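Side-chain contacts in BIFUNCTIONAL PROTEIN Proline utilization A (PutA) (Corynebacterium freiburgense, PDB 5UX5), which oxidises proline to glutamate in two steps, using an FAD-dependent proline dehydrogenase and an NAD-dependent aldehyde dehydrogenase joined in one polypeptide: residues L249-E253 against E254-L258; L363-R367 against G368-Q372; L480-A483 against R484-D488; E785-L788 against V789-E792; T960-R963 against C964-N967. All coordinates share one frame; numbering follows the deposited sequence.

Interaction 1: residues L249-E253 against E254-L258; sequences LLMEE and EFLGL
The backbone N-H of F255 turns back to E252 O, 2.9 Å from N to O with an N-H...O angle of 139°, as the chain leaves helix 239-251. One residue on, L256 N makes a weak but nearly straight bond to E253 O at 3.3 Å, and a type I beta turn then runs from F255 to L258. This coiling brings F255 back beside the last helical turn. Two oxygens lie at the edge of its ring, near the plane: L249 O is 3.5 Å from CD2, and E252 OE1 is 3.7 Å from CE2. An aromatic rim, with its slightly positive hydrogens, suits such neighbours. E252 is extended beyond CG and runs alongside F255, with carboxylate and ring planes 43° apart. L249 adds a methyl, its CD1 4.0 Å from F255 CE2; the CG branch stands opposite the backbone N (chi1 -160°), which sets the branched end beside the ring. One face of the ring is covered by E254 CG. L256 CD1 comes 3.6 Å from L250 O and 4.0 Å from M251 SD; the M251 chain, bent at chi2 and chi3, presents its sulfur there. E252 OE1 and E254 OE1 come within 4.5 Å, a repulsion probably offset by R214 and R218 of helix 202-221. L249 and F255 pack on that same helix, while M251 and L256 face helix 271-287, whose R285 binds L250 O and L258 O before strand 260-265 of the proline dehydrogenase barrel begins.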
loop_
_atom_site.group_PDB
_atom_site.type_symbol
_atom_site.label_atom_id
_atom_site.label_comp_id
_atom_site.label_asym_id
_atom_site.label_seq_id
_atom_site.Cartn_x
_atom_site.Cartn_y
_atom_site.Cartn_z
ATOM N N LEU A 249 -6.045 18.168 26.222
ATOM C CA LEU A 249 -5.480 19.511 26.257
ATOM C C LEU A 249 -6.391 20.474 26.995
ATOM O O LEU A 249 -5.924 21.281 27.810
ATOM C CB LEU A 249 -5.221 20.005 24.842
ATOM C CG LEU A 249 -4.231 21.152 24.698
ATOM C CD1 LEU A 249 -2.898 20.734 25.265
ATOM C CD2 LEU A 249 -4.084 21.505 23.225
ATOM N N LEU A 250 -7.694 20.369 26.766
ATOM C CA LEU A 250 -8.634 21.313 27.340
ATOM C C LEU A 250 -8.921 21.067 28.823
ATOM O O LEU A 250 -9.653 21.860 29.427
ATOM C CB LEU A 250 -9.941 21.288 26.541
ATOM C CG LEU A 250 -9.868 21.921 25.153
ATOM C CD1 LEU A 250 -11.258 22.104 24.557
ATOM C CD2 LEU A 250 -9.139 23.259 25.243
ATOM N N MET A 251 -8.401 19.992 29.423
ATOM C CA MET A 251 -8.555 19.776 30.857
ATOM C C MET A 251 -7.311 20.181 31.641
ATOM O O MET A 251 -7.363 20.227 32.870
ATOM C CB MET A 251 -8.889 18.302 31.164
ATOM C CG MET A 251 -10.269 17.857 30.696
ATOM S SD MET A 251 -11.612 18.886 31.309
ATOM C CE MET A 251 -11.559 18.536 33.063
ATOM N N GLU A 252 -6.209 20.492 30.966
ATOM C CA GLU A 252 -5.019 20.980 31.648
ATOM C C GLU A 252 -5.332 22.282 32.372
ATOM O O GLU A 252 -6.124 23.095 31.890
ATOM C CB GLU A 252 -3.893 21.174 30.639
ATOM C CG GLU A 252 -3.396 19.887 30.115
ATOM C CD GLU A 252 -2.357 20.041 29.026
ATOM O OE1 GLU A 252 -1.796 21.151 28.860
ATOM O OE2 GLU A 252 -2.119 19.029 28.324
ATOM N N GLU A 253 -4.740 22.462 33.558
ATOM C CA GLU A 253 -5.072 23.635 34.371
ATOM C C GLU A 253 -4.947 24.915 33.564
ATOM O O GLU A 253 -5.835 25.771 33.582
ATOM C CB GLU A 253 -4.156 23.688 35.590
ATOM C CG GLU A 253 -4.693 24.377 36.804
ATOM C CD GLU A 253 -3.558 24.669 37.766
ATOM O OE1 GLU A 253 -3.789 25.263 38.848
ATOM O OE2 GLU A 253 -2.414 24.299 37.416
ATOM N N GLU A 254 -3.903 24.996 32.758
ATOM C CA GLU A 254 -3.628 26.188 31.978
ATOM C C GLU A 254 -4.796 26.541 31.060
ATOM O O GLU A 254 -5.139 27.716 30.904
ATOM C CB GLU A 254 -2.348 25.928 31.189
ATOM C CG GLU A 254 -1.858 27.007 30.305
ATOM C CD GLU A 254 -0.604 26.565 29.568
ATOM O OE1 GLU A 254 -0.355 25.332 29.462
ATOM O OE2 GLU A 254 0.165 27.460 29.150
ATOM N N PHE A 255 -5.443 25.538 30.467
ATOM C CA PHE A 255 -6.424 25.769 29.415
ATOM C C PHE A 255 -7.848 25.511 29.858
ATOM O O PHE A 255 -8.747 25.478 29.015
ATOM C CB PHE A 255 -6.105 24.906 28.197
ATOM C CG PHE A 255 -4.729 25.128 27.642
ATOM C CD1 PHE A 255 -4.366 26.363 27.122
ATOM C CD2 PHE A 255 -3.799 24.097 27.636
ATOM C CE1 PHE A 255 -3.084 26.575 26.615
ATOM C CE2 PHE A 255 -2.519 24.291 27.114
ATOM C CZ PHE A 255 -2.163 25.536 26.607
ATOM N N LEU A 256 -8.088 25.366 31.157
ATOM C CA LEU A 256 -9.397 24.911 31.606
ATOM C C LEU A 256 -10.502 25.894 31.234
ATOM O O LEU A 256 -11.645 25.480 31.013
ATOM C CB LEU A 256 -9.385 24.695 33.117
ATOM C CG LEU A 256 -10.584 23.848 33.589
ATOM C CD1 LEU A 256 -10.727 22.537 32.769
ATOM C CD2 LEU A 256 -10.624 23.588 35.095
ATOM N N GLY A 257 -10.182 27.183 31.107
ATOM C CA GLY A 257 -11.223 28.148 30.797
ATOM C C GLY A 257 -11.272 28.655 29.368
ATOM O O GLY A 257 -11.920 29.671 29.102
ATOM N N LEU A 258 -10.658 27.928 28.430
ATOM C CA LEU A 258 -10.586 28.339 27.036
ATOM C C LEU A 258 -11.657 27.618 26.227
ATOM O O LEU A 258 -11.687 26.381 26.175
ATOM C CB LEU A 258 -9.209 28.042 26.450
ATOM C CG LEU A 258 -8.994 28.446 24.990
ATOM C CD1 LEU A 258 -9.230 29.938 24.819
ATOM C CD2 LEU A 258 -7.593 28.045 24.524
#

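Interaction 2: residues L363-R367 against G368-Q372; sequences LSVER and GVETQ
Two flat groups mark this contact: the guanidinium of R367, which carries L363 CD2 over one face, 3.6 Å above the plane and displaced toward the rim, and the carboxylate of E370, which comes back to the last turn of helix 354-367 with its CD 3.6 Å from S364 O and its OE1 3.5 Å from V365 CA. The guanidinium nitrogens bind D16, D335 and L338 O. Here the helix closes in a Schellman motif. G368 takes a positive phi of 71°, a conformation that glycine accepts readily, and breaks the helical path while two N-H groups point back into the helix. V369 N bonds to S364 O at 3.0 Å; G368 N makes a weaker bond to V365 O at 3.3 Å. V369, buried, lies beside the last turn, where a short branched apolar residue fits and touches L338 and P340. S364 suits its buried place because its hydroxyl is small and bonds within the helix to Y361 O. The cap thus leads helix 354-367 of the proline dehydrogenase barrel into strand 373-378. E370 is exposed, so solvent can probably hydrate its charge; a bend at chi2 (97°) brings the acid alongside V365, crossing it at a slant, with V365 CG2 4.0 Å from E370 OE1. On the buried side, V369 CG2 rests 3.7 Å from S364 CA.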
loop_
_atom_site.group_PDB
_atom_site.type_symbol
_atom_site.label_atom_id
_atom_site.label_comp_id
_atom_site.label_asym_id
_atom_site.label_seq_id
_atom_site.Cartn_x
_atom_site.Cartn_y
_atom_site.Cartn_z
ATOM N N LEU A 363 -35.058 24.240 15.369
ATOM C CA LEU A 363 -34.857 23.519 16.621
ATOM C C LEU A 363 -34.390 24.469 17.721
ATOM O O LEU A 363 -34.896 24.413 18.845
ATOM C CB LEU A 363 -33.857 22.377 16.428
ATOM C CG LEU A 363 -34.288 21.060 15.784
ATOM C CD1 LEU A 363 -33.079 20.118 15.655
ATOM C CD2 LEU A 363 -35.424 20.386 16.565
ATOM N N SER A 364 -33.441 25.366 17.407
ATOM C CA SER A 364 -32.900 26.269 18.421
ATOM C C SER A 364 -33.979 27.188 18.969
ATOM O O SER A 364 -34.027 27.458 20.175
ATOM C CB SER A 364 -31.751 27.094 17.841
ATOM O OG SER A 364 -32.215 28.004 16.854
ATOM N N VAL A 365 -34.853 27.678 18.092
ATOM C CA VAL A 365 -35.920 28.560 18.527
ATOM C C VAL A 365 -36.958 27.805 19.358
ATOM O O VAL A 365 -37.345 28.265 20.435
ATOM C CB VAL A 365 -36.540 29.242 17.304
ATOM C CG1 VAL A 365 -37.755 30.040 17.726
ATOM C CG2 VAL A 365 -35.488 30.131 16.646
ATOM N N GLU A 366 -37.379 26.615 18.913
ATOM C CA GLU A 366 -38.399 25.864 19.645
ATOM C C GLU A 366 -37.932 25.475 21.038
ATOM O O GLU A 366 -38.735 25.413 21.975
ATOM C CB GLU A 366 -38.779 24.609 18.851
ATOM C CG GLU A 366 -39.727 23.607 19.526
ATOM C CD GLU A 366 -41.051 24.194 19.958
ATOM O OE1 GLU A 366 -41.631 23.679 20.941
ATOM O OE2 GLU A 366 -41.523 25.153 19.306
ATOM N N ARG A 367 -36.642 25.264 21.204
ATOM C CA ARG A 367 -36.097 24.733 22.438
ATOM C C ARG A 367 -35.408 25.785 23.270
ATOM O O ARG A 367 -34.932 25.462 24.361
ATOM C CB ARG A 367 -35.120 23.590 22.140
ATOM C CG ARG A 367 -35.747 22.475 21.331
ATOM C CD ARG A 367 -34.865 21.274 21.365
ATOM N NE ARG A 367 -35.415 20.142 20.644
ATOM C CZ ARG A 367 -34.656 19.177 20.134
ATOM N NH1 ARG A 367 -33.336 19.235 20.264
ATOM N NH2 ARG A 367 -35.200 18.165 19.480
ATOM N N GLY A 368 -35.295 27.012 22.761
ATOM C CA GLY A 368 -34.670 28.094 23.501
ATOM C C GLY A 368 -33.166 27.979 23.666
ATOM O O GLY A 368 -32.630 28.423 24.688
ATOM N N VAL A 369 -32.467 27.396 22.687
ATOM C CA VAL A 369 -31.015 27.242 22.764
ATOM C C VAL A 369 -30.315 28.049 21.664
ATOM O O VAL A 369 -29.224 27.679 21.214
ATOM C CB VAL A 369 -30.627 25.747 22.726
ATOM C CG1 VAL A 369 -31.283 25.014 23.887
ATOM C CG2 VAL A 369 -30.995 25.076 21.374
ATOM N N GLU A 370 -30.911 29.190 21.271
ATOM C CA GLU A 370 -30.356 30.029 20.203
ATOM C C GLU A 370 -28.912 30.451 20.462
ATOM O O GLU A 370 -28.158 30.698 19.513
ATOM C CB GLU A 370 -31.208 31.285 20.003
ATOM C CG GLU A 370 -32.637 31.055 19.526
ATOM C CD GLU A 370 -33.663 31.051 20.652
ATOM O OE1 GLU A 370 -34.836 31.365 20.357
ATOM O OE2 GLU A 370 -33.299 30.769 21.819
ATOM N N THR A 371 -28.511 30.562 21.719
ATOM C CA THR A 371 -27.147 30.951 22.039
ATOM C C THR A 371 -26.151 29.797 21.952
ATOM O O THR A 371 -24.982 29.951 22.329
ATOM C CB THR A 371 -27.105 31.582 23.430
ATOM O OG1 THR A 371 -27.574 30.631 24.397
ATOM C CG2 THR A 371 -27.957 32.850 23.439
ATOM N N GLN A 372 -26.573 28.639 21.475
ATOM C CA GLN A 372 -25.637 27.574 21.169
ATOM C C GLN A 372 -25.486 27.344 19.678
ATOM O O GLN A 372 -24.753 26.438 19.285
ATOM C CB GLN A 372 -26.067 26.264 21.841
ATOM C CG GLN A 372 -25.465 26.053 23.214
ATOM C CD GLN A 372 -26.172 26.856 24.265
ATOM O OE1 GLN A 372 -27.393 26.763 24.401
ATOM N NE2 GLN A 372 -25.423 27.687 24.991
#

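Interaction 3: residues L480-A483 against R484-D488; sequences LEWA and RTLED
R484 and E481 form a salt bridge one turn apart at the end of helix 477-484, with R484 NH1 3.1 Å from E481 OE2. The bond is weak in its geometry, the N-H...O angle being 121°, although OE2 lies at the edge of the guanidinium near its plane; the carboxylate itself is twisted 40° from that plane. The long arginine chain reaches back from CG to NE in extended form, and the glutamate bends at chi2 to meet it. L480 O lies over one face of the guanidinium, too poorly angled to accept from NH1. That carbonyl does receive a weak bond from R484 N at 3.5 Å, and the same N-H is shared with E481 O at 3.3 Å. W482 O has two loose partners, T485 N in a weak bond at 3.1 Å and the hydroxyl T485 OG1 at 3.3 Å, tilted from the carbonyl plane. Threonine suits this place because OG1 sits between its own N and carbonyl carbon (chi1 73°), which brings the hydroxyl round to the carbonyl that the backbone N-H already meets. W482, A483 and L486 make the apolar part of the contact: L486 lies alongside W482, CD2 4.2 Å from CE3, and both touch L539 of helix 535-544, while A483 and L486 meet I550 of helix 550-574. R484 NE has a further, long and weak ion pair with D203. The carbonyls of L480, E481 and W482 are met by several imperfect bonds, and the exposed ion pair probably adds only modest stability in competition with water.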
loop_
_atom_site.group_PDB
_atom_site.type_symbol
_atom_site.label_atom_id
_atom_site.label_comp_id
_atom_site.label_asym_id
_atom_site.label_seq_id
_atom_site.Cartn_x
_atom_site.Cartn_y
_atom_site.Cartn_z
ATOM N N LEU A 480 -5.495 -0.919 18.095
ATOM C CA LEU A 480 -4.441 -0.240 18.851
ATOM C C LEU A 480 -4.285 -0.809 20.254
ATOM O O LEU A 480 -3.231 -0.626 20.872
ATOM C CB LEU A 480 -4.719 1.266 18.939
ATOM C CG LEU A 480 -4.793 1.945 17.567
ATOM C CD1 LEU A 480 -5.196 3.403 17.673
ATOM C CD2 LEU A 480 -3.470 1.795 16.840
ATOM N N GLU A 481 -5.292 -1.520 20.762
ATOM C CA GLU A 481 -5.157 -2.067 22.098
ATOM C C GLU A 481 -4.284 -3.316 22.090
ATOM O O GLU A 481 -3.385 -3.437 22.937
ATOM C CB GLU A 481 -6.535 -2.342 22.710
ATOM C CG GLU A 481 -6.551 -3.145 24.044
ATOM C CD GLU A 481 -5.643 -2.599 25.193
ATOM O OE1 GLU A 481 -5.370 -3.383 26.138
ATOM O OE2 GLU A 481 -5.231 -1.411 25.189
ATOM N N TRP A 482 -4.511 -4.254 21.139
ATOM C CA TRP A 482 -3.654 -5.438 21.104
ATOM C C TRP A 482 -2.278 -5.134 20.515
ATOM O O TRP A 482 -1.316 -5.859 20.806
ATOM C CB TRP A 482 -4.326 -6.626 20.365
ATOM C CG TRP A 482 -4.632 -6.506 18.871
ATOM C CD1 TRP A 482 -5.874 -6.487 18.292
ATOM C CD2 TRP A 482 -3.685 -6.433 17.783
ATOM N NE1 TRP A 482 -5.766 -6.397 16.917
ATOM C CE2 TRP A 482 -4.435 -6.362 16.578
ATOM C CE3 TRP A 482 -2.284 -6.420 17.707
ATOM C CZ2 TRP A 482 -3.823 -6.265 15.312
ATOM C CZ3 TRP A 482 -1.676 -6.324 16.458
ATOM C CH2 TRP A 482 -2.448 -6.245 15.274
ATOM N N ALA A 483 -2.149 -4.048 19.748
ATOM C CA ALA A 483 -0.832 -3.629 19.281
ATOM C C ALA A 483 0.077 -3.222 20.451
ATOM O O ALA A 483 1.297 -3.451 20.407
ATOM C CB ALA A 483 -0.996 -2.488 18.271
ATOM N N ARG A 484 -0.499 -2.662 21.519
ATOM C CA ARG A 484 0.285 -2.341 22.701
ATOM C C ARG A 484 0.787 -3.589 23.417
ATOM O O ARG A 484 1.868 -3.557 24.012
ATOM C CB ARG A 484 -0.543 -1.495 23.665
ATOM C CG ARG A 484 -0.680 -0.037 23.256
ATOM C CD ARG A 484 -1.535 0.720 24.246
ATOM N NE ARG A 484 -2.162 1.901 23.655
ATOM C CZ ARG A 484 -3.428 1.950 23.245
ATOM N NH1 ARG A 484 -4.201 0.882 23.364
ATOM N NH2 ARG A 484 -3.929 3.064 22.725
ATOM N N THR A 485 0.020 -4.683 23.402
ATOM C CA THR A 485 0.308 -5.868 24.209
ATOM C C THR A 485 1.067 -6.964 23.457
ATOM O O THR A 485 1.031 -8.122 23.880
ATOM C CB THR A 485 -0.990 -6.447 24.805
ATOM O OG1 THR A 485 -1.777 -7.090 23.783
ATOM C CG2 THR A 485 -1.817 -5.370 25.512
ATOM N N LEU A 486 1.781 -6.636 22.386
ATOM C CA LEU A 486 2.452 -7.685 21.619
ATOM C C LEU A 486 3.571 -8.339 22.426
ATOM O O LEU A 486 4.235 -7.701 23.245
ATOM C CB LEU A 486 3.002 -7.123 20.306
ATOM C CG LEU A 486 2.034 -6.921 19.131
ATOM C CD1 LEU A 486 2.778 -6.378 17.935
ATOM C CD2 LEU A 486 1.298 -8.232 18.764
ATOM N N GLU A 487 3.768 -9.631 22.203
ATOM C CA GLU A 487 4.732 -10.399 22.980
ATOM C C GLU A 487 6.034 -10.614 22.208
ATOM O O GLU A 487 6.157 -10.250 21.041
ATOM C CB GLU A 487 4.104 -11.727 23.394
ATOM C CG GLU A 487 2.831 -11.536 24.214
ATOM C CD GLU A 487 2.330 -12.831 24.784
ATOM O OE1 GLU A 487 1.914 -13.701 23.992
ATOM O OE2 GLU A 487 2.374 -12.994 26.023
ATOM N N ASP A 488 7.023 -11.217 22.885
ATOM C CA ASP A 488 8.355 -11.481 22.327
ATOM C C ASP A 488 8.618 -12.983 22.416
ATOM O O ASP A 488 9.410 -13.441 23.255
ATOM C CB ASP A 488 9.423 -10.663 23.059
ATOM C CG ASP A 488 10.846 -10.915 22.547
ATOM O OD1 ASP A 488 11.005 -11.614 21.525
ATOM O OD2 ASP A 488 11.807 -10.370 23.144
#

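Interaction 4: residues E785-L788 against V789-E792; sequences ESWL and VKPE
K790 and P791 lie over the same face of the W787 indole, each giving a CH-pi contact to a different ring. P791 CD sits 3.5 Å from the centroid of the six-membered ring, only 5° off its normal, and K790 CG lies 3.7 Å from the centroid of the five-membered ring. The indole is set for this by its first torsion: CG is opposite the carbonyl carbon (chi1 -75°), on a CB that already points toward the following residues. K790 answers with CG opposite its backbone N (chi1 -178°) and a chain stretched until the bend at chi4, so its methylenes run obliquely across the pyrrole ring, CG coming 3.4 Å from W787 CD1. Proline suits the remaining place, since its CD hydrogens are polarised by the ring nitrogen and its rigid ring crosses the indole at about a right angle. Between W787 and K790 the chain makes a classic beta bulge, L788 and V789 both facing I805 of the antiparallel strand 804-807, within the aldehyde dehydrogenase part of the chain. L788 and V789 both touch I745 of helix 740-750. V789 O approaches the indole obliquely, 3.2 Å from W787 CE3.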
loop_
_atom_site.group_PDB
_atom_site.type_symbol
_atom_site.label_atom_id
_atom_site.label_comp_id
_atom_site.label_asym_id
_atom_site.label_seq_id
_atom_site.Cartn_x
_atom_site.Cartn_y
_atom_site.Cartn_z
ATOM N N GLU A 785 29.222 13.322 -6.566
ATOM C CA GLU A 785 28.023 13.108 -5.766
ATOM C C GLU A 785 28.102 13.904 -4.460
ATOM O O GLU A 785 29.168 14.354 -4.039
ATOM C CB GLU A 785 27.853 11.610 -5.487
ATOM C CG GLU A 785 27.779 10.770 -6.789
ATOM C CD GLU A 785 27.575 9.275 -6.561
ATOM O OE1 GLU A 785 27.872 8.795 -5.440
ATOM O OE2 GLU A 785 27.093 8.584 -7.503
ATOM N N SER A 786 26.945 14.105 -3.838
ATOM C CA SER A 786 26.879 14.766 -2.542
ATOM C C SER A 786 25.742 14.139 -1.743
ATOM O O SER A 786 24.815 13.563 -2.311
ATOM C CB SER A 786 26.698 16.281 -2.693
ATOM O OG SER A 786 25.753 16.549 -3.714
ATOM N N TRP A 787 25.839 14.226 -0.412
ATOM C CA TRP A 787 24.744 13.814 0.461
ATOM C C TRP A 787 23.764 14.971 0.604
ATOM O O TRP A 787 24.123 16.019 1.146
ATOM C CB TRP A 787 25.235 13.407 1.852
ATOM C CG TRP A 787 25.910 12.081 1.974
ATOM C CD1 TRP A 787 27.179 11.853 2.406
ATOM C CD2 TRP A 787 25.348 10.787 1.693
ATOM N NE1 TRP A 787 27.457 10.500 2.397
ATOM C CE2 TRP A 787 26.352 9.826 1.964
ATOM C CE3 TRP A 787 24.102 10.349 1.226
ATOM C CZ2 TRP A 787 26.148 8.462 1.791
ATOM C CZ3 TRP A 787 23.898 8.983 1.048
ATOM C CH2 TRP A 787 24.916 8.057 1.326
ATOM N N LEU A 788 22.528 14.780 0.122
ATOM C CA LEU A 788 21.436 15.684 0.486
ATOM C C LEU A 788 20.976 15.417 1.910
ATOM O O LEU A 788 20.561 16.336 2.625
ATOM C CB LEU A 788 20.252 15.527 -0.469
ATOM C CG LEU A 788 20.461 15.955 -1.912
ATOM C CD1 LEU A 788 19.169 15.760 -2.676
ATOM C CD2 LEU A 788 20.944 17.391 -1.954
ATOM N N VAL A 789 20.984 14.151 2.311
ATOM C CA VAL A 789 20.793 13.735 3.692
ATOM C C VAL A 789 21.812 12.624 3.910
ATOM O O VAL A 789 21.830 11.658 3.140
ATOM C CB VAL A 789 19.358 13.230 3.963
ATOM C CG1 VAL A 789 19.224 12.710 5.377
ATOM C CG2 VAL A 789 18.313 14.311 3.672
ATOM N N LYS A 790 22.710 12.774 4.945
ATOM C CA LYS A 790 23.785 11.789 5.150
ATOM C C LYS A 790 23.391 10.809 6.249
ATOM O O LYS A 790 23.002 11.231 7.340
ATOM C CB LYS A 790 25.109 12.477 5.506
ATOM C CG LYS A 790 26.326 11.526 5.705
ATOM C CD LYS A 790 27.592 12.276 6.140
ATOM C CE LYS A 790 28.531 11.397 6.998
ATOM N NZ LYS A 790 29.715 10.767 6.294
ATOM N N PRO A 791 23.486 9.506 6.014
ATOM C CA PRO A 791 23.071 8.540 7.036
ATOM C C PRO A 791 23.920 8.701 8.277
ATOM O O PRO A 791 25.082 9.076 8.194
ATOM C CB PRO A 791 23.330 7.185 6.376
ATOM C CG PRO A 791 23.591 7.488 4.929
ATOM C CD PRO A 791 24.118 8.859 4.852
ATOM N N GLU A 792 23.330 8.444 9.436
ATOM C CA GLU A 792 24.070 8.486 10.688
ATOM C C GLU A 792 23.939 7.163 11.422
ATOM O O GLU A 792 22.885 6.519 11.385
ATOM C CB GLU A 792 23.590 9.635 11.573
ATOM C CG GLU A 792 24.186 10.981 11.187
ATOM C CD GLU A 792 23.135 12.085 11.071
ATOM O OE1 GLU A 792 23.319 12.994 10.225
ATOM O OE2 GLU A 792 22.123 12.042 11.819
#

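Interaction 5: residues T960-R963 against C964-N967; sequences TGLR and CESN
L962, R963 and C964 carry a loop that doubles back into strand 965-980, its two limbs about 150° apart and without hydrogen bonds between them; L962 meets E965 and N967 of the returning limb. The CB of L962 points toward that limb and lies 3.6 Å from E965 O, while CG stands opposite the carbonyl carbon (chi1 -55°) and CD1 comes within 3.9 Å of N967 ND2. Leucine supplies an apolar end that lies beside the N967 amide on the inside of the bend. C964, at the corner, has its CB directed away from the first limb, and its small side chain suits the buried place where it packs on V308 and L312 of helix 303-313. The CB of R963 also points away, which suits a long charged residue that is exposed; its side chain is about 11 Å from the bound FAD. The backbone N atoms of R963 and C964 are both taken by the carboxylate of E311, and N1065 holds R963 O, so the corner joins the proline dehydrogenase helix 303-313 to the neighbourhood of strand 1056-1064. On the strand, N967 OD1 bonds with Q885 and S1062, and E965 OE2 pairs with R875. N967 ND2 donates to E965 OE1 at 3.0 Å with an angle of 156°, the acceptor lying in the amide plane, which favours one orientation of the amide, while T960 OG1 lies 4.0 Å from N967 CB.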
loop_
_atom_site.group_PDB
_atom_site.type_symbol
_atom_site.label_atom_id
_atom_site.label_comp_id
_atom_site.label_asym_id
_atom_site.label_seq_id
_atom_site.Cartn_x
_atom_site.Cartn_y
_atom_site.Cartn_z
ATOM N N THR A 960 -8.314 -8.994 -10.280
ATOM C CA THR A 960 -8.957 -8.559 -9.049
ATOM C C THR A 960 -10.032 -7.517 -9.291
ATOM O O THR A 960 -10.971 -7.415 -8.495
ATOM C CB THR A 960 -7.926 -8.058 -8.011
ATOM O OG1 THR A 960 -6.954 -7.244 -8.645
ATOM C CG2 THR A 960 -7.197 -9.245 -7.294
ATOM N N GLY A 961 -9.904 -6.734 -10.353
ATOM C CA GLY A 961 -10.983 -5.876 -10.803
ATOM C C GLY A 961 -11.344 -4.719 -9.909
ATOM O O GLY A 961 -12.479 -4.250 -9.986
ATOM N N LEU A 962 -10.391 -4.198 -9.121
ATOM C CA LEU A 962 -10.627 -3.043 -8.257
ATOM C C LEU A 962 -11.007 -1.818 -9.070
ATOM O O LEU A 962 -10.515 -1.626 -10.178
ATOM C CB LEU A 962 -9.370 -2.688 -7.464
ATOM C CG LEU A 962 -8.730 -3.772 -6.617
ATOM C CD1 LEU A 962 -7.550 -3.221 -5.842
ATOM C CD2 LEU A 962 -9.736 -4.284 -5.700
ATOM N N ARG A 963 -11.861 -0.950 -8.503
ATOM C CA ARG A 963 -12.160 0.319 -9.172
ATOM C C ARG A 963 -10.941 1.248 -9.190
ATOM O O ARG A 963 -10.554 1.752 -10.247
ATOM C CB ARG A 963 -13.363 0.994 -8.510
ATOM C CG ARG A 963 -14.728 0.665 -9.151
ATOM C CD ARG A 963 -15.941 0.811 -8.180
ATOM N NE ARG A 963 -15.970 -0.265 -7.178
ATOM C CZ ARG A 963 -15.764 -0.110 -5.865
ATOM N NH1 ARG A 963 -15.805 -1.173 -5.056
ATOM N NH2 ARG A 963 -15.509 1.102 -5.353
ATOM N N CYS A 964 -10.274 1.432 -8.050
ATOM C CA CYS A 964 -9.295 2.511 -7.940
ATOM C C CYS A 964 -7.912 2.144 -8.477
ATOM O O CYS A 964 -7.046 3.020 -8.584
ATOM C CB CYS A 964 -9.149 2.924 -6.477
ATOM S SG CYS A 964 -8.453 1.588 -5.493
ATOM N N GLU A 965 -7.667 0.883 -8.800
ATOM C CA GLU A 965 -6.335 0.465 -9.200
ATOM C C GLU A 965 -6.448 -0.633 -10.250
ATOM O O GLU A 965 -7.006 -1.696 -9.987
ATOM C CB GLU A 965 -5.554 -0.015 -7.987
ATOM C CG GLU A 965 -4.145 -0.417 -8.259
ATOM C CD GLU A 965 -3.415 -0.748 -6.994
ATOM O OE1 GLU A 965 -3.553 -1.892 -6.481
ATOM O OE2 GLU A 965 -2.719 0.165 -6.480
ATOM N N SER A 966 -5.912 -0.371 -11.435
ATOM C CA SER A 966 -5.799 -1.378 -12.483
ATOM C C SER A 966 -4.628 -2.302 -12.183
ATOM O O SER A 966 -3.499 -1.842 -12.010
ATOM C CB SER A 966 -5.607 -0.707 -13.837
ATOM O OG SER A 966 -5.307 -1.685 -14.801
ATOM N N ASN A 967 -4.887 -3.601 -12.099
ATOM C CA ASN A 967 -3.833 -4.576 -11.823
ATOM C C ASN A 967 -3.835 -5.647 -12.915
ATOM O O ASN A 967 -4.664 -6.565 -12.887
ATOM C CB ASN A 967 -3.999 -5.158 -10.421
ATOM C CG ASN A 967 -3.730 -4.104 -9.325
ATOM O OD1 ASN A 967 -2.587 -3.690 -9.132
ATOM N ND2 ASN A 967 -4.773 -3.699 -8.599
#

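In the fold
Interactions 1 and 2 both join a helix to the next strand of the proline dehydrogenase barrel, their centres about 27 Å apart, but one uses an aromatic ring with leucines and a methionine and the other a glycine-based cap with one exposed glutamate. Interaction 3 also ends a helix, near helices 535-544 and 550-574, and alone has an ion pair across its segments. Interactions 4 and 5 belong to strand regions and have no hydrogen bond between their segments: the first relies on CH-pi contacts, the second on a leucine and outside polar partners. Interaction 1 has F255 and L249 buried, whereas several touching residues of interactions 2 and 3 are exposed; interaction 5 lies closest to the chain's centre, interaction 2 farthest.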